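Local coordinates for protein sulfate transporter 4.1, chloroplastic (Arabidopsis thaliana, PDB 7LHV) that cotransports sulfate with protons across the membrane as a member of the SLC26/SulP transporter family and may influence the regulation of sulfate assimilation, at residues L173-L184 and P324-L333. Residues are numbered along the deposited sequence; the frame is centred on the assembly and turned at random.
Sequences LHIELAILLALL and PRSFDHAKTL
Leu-180 and the chain from Pro-324 to Leu-333 illustrate how one branched side chain can serve several neighbours at once. With CG anti to the backbone N (chi1 174°), the fork of the side chain points at residues 324-333. From CB the chain leads to CG, 4.2 Å from Leu-333 CD1, where the branches part. CD1 lies over one face of the Phe-327 ring in a CH-pi contact, 4.2 Å from the centroid and offset toward the rim. CD2 turns to Leu-333 CD1, at 3.6 Å, and to the CA and CB of Ala-330. With an alanine here both branches go, and the Phe-327 face is likely to lose its CH-pi partner while a gap opens beside Leu-333 and Ala-330.

Leu-333 is itself a knob, set in a hole formed by Leu-177, Leu-180, Leu-181 and Leu-184. One turn before Leu-180, a polar patch joins the apolar packing: Ser-326 OG donates to Glu-176 OE1 in a single hydrogen bond, while Glu-176 OE2 faces Arg-325 NH2 at 3.7 Å. This long salt bridge is purely electrostatic, because the oxygen lies well out of the guanidinium plane. The whole contact packs the loop and 3-10 segment leading into helix 330-358, with the residues that follow, against helix 173-194 within the sulfate permease region; Leu-181 continues onto Ser-337 and Ile-340, and Leu-177 also touches helix 153-166.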
# COMPACT_ATOMS: atom_id res chain seq x y z
N LEU A 173 2.19 -26.69 25.71
CA LEU A 173 1.64 -26.13 24.49
C LEU A 173 2.55 -25.07 23.90
O LEU A 173 2.51 -24.83 22.69
CB LEU A 173 0.25 -25.55 24.75
CG LEU A 173 -0.57 -25.15 23.53
CD1 LEU A 173 -0.81 -26.35 22.63
CD2 LEU A 173 -1.89 -24.53 23.94
N HIS A 174 3.38 -24.44 24.73
CA HIS A 174 4.34 -23.46 24.22
C HIS A 174 5.30 -24.09 23.23
O HIS A 174 5.59 -23.51 22.17
CB HIS A 174 5.13 -22.83 25.38
CG HIS A 174 4.46 -21.65 26.00
ND1 HIS A 174 4.88 -20.36 25.78
CD2 HIS A 174 3.41 -21.57 26.85
CE1 HIS A 174 4.12 -19.53 26.47
NE2 HIS A 174 3.22 -20.23 27.12
N ILE A 175 5.81 -25.28 23.54
CA ILE A 175 6.79 -25.93 22.68
C ILE A 175 6.16 -26.29 21.34
O ILE A 175 6.73 -26.01 20.27
CB ILE A 175 7.36 -27.17 23.38
CG1 ILE A 175 8.22 -26.75 24.57
CG2 ILE A 175 8.13 -28.03 22.41
CD1 ILE A 175 8.40 -27.83 25.61
N GLU A 176 4.98 -26.91 21.37
CA GLU A 176 4.32 -27.29 20.13
C GLU A 176 3.94 -26.07 19.31
O GLU A 176 4.04 -26.08 18.08
CB GLU A 176 3.08 -28.14 20.43
CG GLU A 176 3.39 -29.45 21.14
CD GLU A 176 2.14 -30.27 21.39
OE1 GLU A 176 1.05 -29.83 20.97
OE2 GLU A 176 2.26 -31.36 21.99
N LEU A 177 3.50 -25.00 19.98
CA LEU A 177 3.17 -23.77 19.27
C LEU A 177 4.39 -23.16 18.61
O LEU A 177 4.32 -22.67 17.48
CB LEU A 177 2.51 -22.78 20.22
CG LEU A 177 1.02 -23.01 20.48
CD1 LEU A 177 0.53 -22.11 21.60
CD2 LEU A 177 0.23 -22.75 19.21
N ALA A 178 5.54 -23.17 19.30
CA ALA A 178 6.76 -22.63 18.72
C ALA A 178 7.21 -23.45 17.51
O ALA A 178 7.63 -22.90 16.49
CB ALA A 178 7.86 -22.57 19.77
N ILE A 179 7.13 -24.78 17.62
CA ILE A 179 7.53 -25.64 16.50
C ILE A 179 6.60 -25.44 15.31
O ILE A 179 7.05 -25.35 14.15
CB ILE A 179 7.58 -27.10 16.95
CG1 ILE A 179 8.67 -27.29 18.00
CG2 ILE A 179 7.83 -28.02 15.77
CD1 ILE A 179 8.57 -28.59 18.75
N LEU A 180 5.29 -25.35 15.56
CA LEU A 180 4.35 -25.08 14.48
C LEU A 180 4.59 -23.71 13.87
O LEU A 180 4.46 -23.53 12.65
CB LEU A 180 2.92 -25.19 15.00
CG LEU A 180 1.82 -24.79 14.01
CD1 LEU A 180 1.68 -25.82 12.92
CD2 LEU A 180 0.51 -24.57 14.74
N LEU A 181 4.94 -22.72 14.69
CA LEU A 181 5.26 -21.40 14.18
C LEU A 181 6.47 -21.45 13.27
O LEU A 181 6.51 -20.79 12.22
CB LEU A 181 5.49 -20.43 15.33
CG LEU A 181 5.54 -18.95 15.00
CD1 LEU A 181 4.27 -18.53 14.31
CD2 LEU A 181 5.74 -18.14 16.26
N ALA A 182 7.48 -22.24 13.64
CA ALA A 182 8.65 -22.41 12.79
C ALA A 182 8.27 -23.05 11.46
O ALA A 182 8.75 -22.64 10.40
CB ALA A 182 9.71 -23.23 13.50
N LEU A 183 7.41 -24.08 11.50
CA LEU A 183 6.98 -24.72 10.26
C LEU A 183 6.22 -23.76 9.36
O LEU A 183 6.44 -23.72 8.14
CB LEU A 183 6.12 -25.94 10.57
CG LEU A 183 5.51 -26.64 9.36
CD1 LEU A 183 6.59 -27.25 8.50
CD2 LEU A 183 4.51 -27.69 9.80
N LEU A 184 5.32 -22.97 9.94
CA LEU A 184 4.56 -22.00 9.15
C LEU A 184 5.47 -20.94 8.57
O LEU A 184 5.30 -20.53 7.41
CB LEU A 184 3.47 -21.36 10.01
CG LEU A 184 2.37 -22.30 10.52
CD1 LEU A 184 1.51 -21.58 11.53
CD2 LEU A 184 1.54 -22.82 9.37
N PRO A 324 4.55 -31.80 13.78
CA PRO A 324 3.75 -31.00 14.72
C PRO A 324 2.37 -31.61 14.93
O PRO A 324 1.79 -32.20 14.02
CB PRO A 324 3.66 -29.63 14.03
CG PRO A 324 4.85 -29.60 13.10
CD PRO A 324 5.02 -31.01 12.63
N ARG A 325 1.86 -31.45 16.15
CA ARG A 325 0.56 -32.01 16.51
C ARG A 325 -0.48 -30.97 16.87
O ARG A 325 -1.61 -31.34 17.22
CB ARG A 325 0.71 -32.99 17.69
CG ARG A 325 1.07 -34.41 17.30
CD ARG A 325 2.57 -34.61 17.30
NE ARG A 325 3.18 -34.19 18.56
CZ ARG A 325 3.25 -34.95 19.64
NH1 ARG A 325 2.78 -36.18 19.66
NH2 ARG A 325 3.83 -34.46 20.74
N SER A 326 -0.16 -29.68 16.80
CA SER A 326 -1.06 -28.62 17.23
C SER A 326 -1.50 -27.75 16.06
O SER A 326 -1.52 -26.53 16.15
CB SER A 326 -0.42 -27.77 18.32
OG SER A 326 -0.46 -28.42 19.57
N PHE A 327 -1.87 -28.39 14.95
CA PHE A 327 -2.34 -27.64 13.78
C PHE A 327 -3.62 -26.86 14.07
O PHE A 327 -3.96 -25.96 13.30
CB PHE A 327 -2.55 -28.59 12.60
CG PHE A 327 -1.32 -28.82 11.78
CD1 PHE A 327 -0.97 -27.93 10.78
CD2 PHE A 327 -0.51 -29.91 12.01
CE1 PHE A 327 0.16 -28.14 10.02
CE2 PHE A 327 0.62 -30.13 11.26
CZ PHE A 327 0.96 -29.24 10.26
N ASP A 328 -4.32 -27.19 15.15
CA ASP A 328 -5.60 -26.55 15.45
C ASP A 328 -5.43 -25.05 15.70
O ASP A 328 -6.36 -24.28 15.44
CB ASP A 328 -6.24 -27.22 16.67
CG ASP A 328 -6.70 -28.63 16.37
OD1 ASP A 328 -7.04 -28.92 15.20
OD2 ASP A 328 -6.72 -29.46 17.31
N HIS A 329 -4.27 -24.63 16.19
CA HIS A 329 -3.99 -23.22 16.41
C HIS A 329 -3.32 -22.56 15.22
O HIS A 329 -2.97 -21.38 15.30
CB HIS A 329 -3.11 -23.04 17.65
CG HIS A 329 -3.73 -23.51 18.92
ND1 HIS A 329 -4.48 -22.69 19.74
CD2 HIS A 329 -3.70 -24.72 19.53
CE1 HIS A 329 -4.89 -23.38 20.79
NE2 HIS A 329 -4.43 -24.61 20.68
N ALA A 330 -3.14 -23.29 14.12
CA ALA A 330 -2.36 -22.77 13.01
C ALA A 330 -2.93 -21.47 12.48
O ALA A 330 -2.18 -20.54 12.18
CB ALA A 330 -2.27 -23.82 11.89
N LYS A 331 -4.26 -21.37 12.37
CA LYS A 331 -4.87 -20.15 11.84
C LYS A 331 -4.60 -18.95 12.74
O LYS A 331 -4.57 -17.81 12.26
CB LYS A 331 -6.37 -20.35 11.64
CG LYS A 331 -6.72 -21.38 10.59
CD LYS A 331 -8.23 -21.60 10.49
CE LYS A 331 -8.57 -22.71 9.50
NZ LYS A 331 -10.04 -22.97 9.44
N THR A 332 -4.40 -19.18 14.04
CA THR A 332 -4.08 -18.08 14.93
C THR A 332 -2.66 -17.57 14.69
O THR A 332 -2.35 -16.42 15.02
CB THR A 332 -4.24 -18.54 16.38
OG1 THR A 332 -5.52 -19.17 16.53
CG2 THR A 332 -4.16 -17.37 17.34
N LEU A 333 -1.79 -18.40 14.11
CA LEU A 333 -0.38 -18.09 14.00
C LEU A 333 0.02 -17.50 12.66
O LEU A 333 1.19 -17.13 12.49
CB LEU A 333 0.46 -19.35 14.27
CG LEU A 333 0.37 -19.81 15.72
CD1 LEU A 333 1.00 -21.18 15.90
CD2 LEU A 333 1.01 -18.79 16.64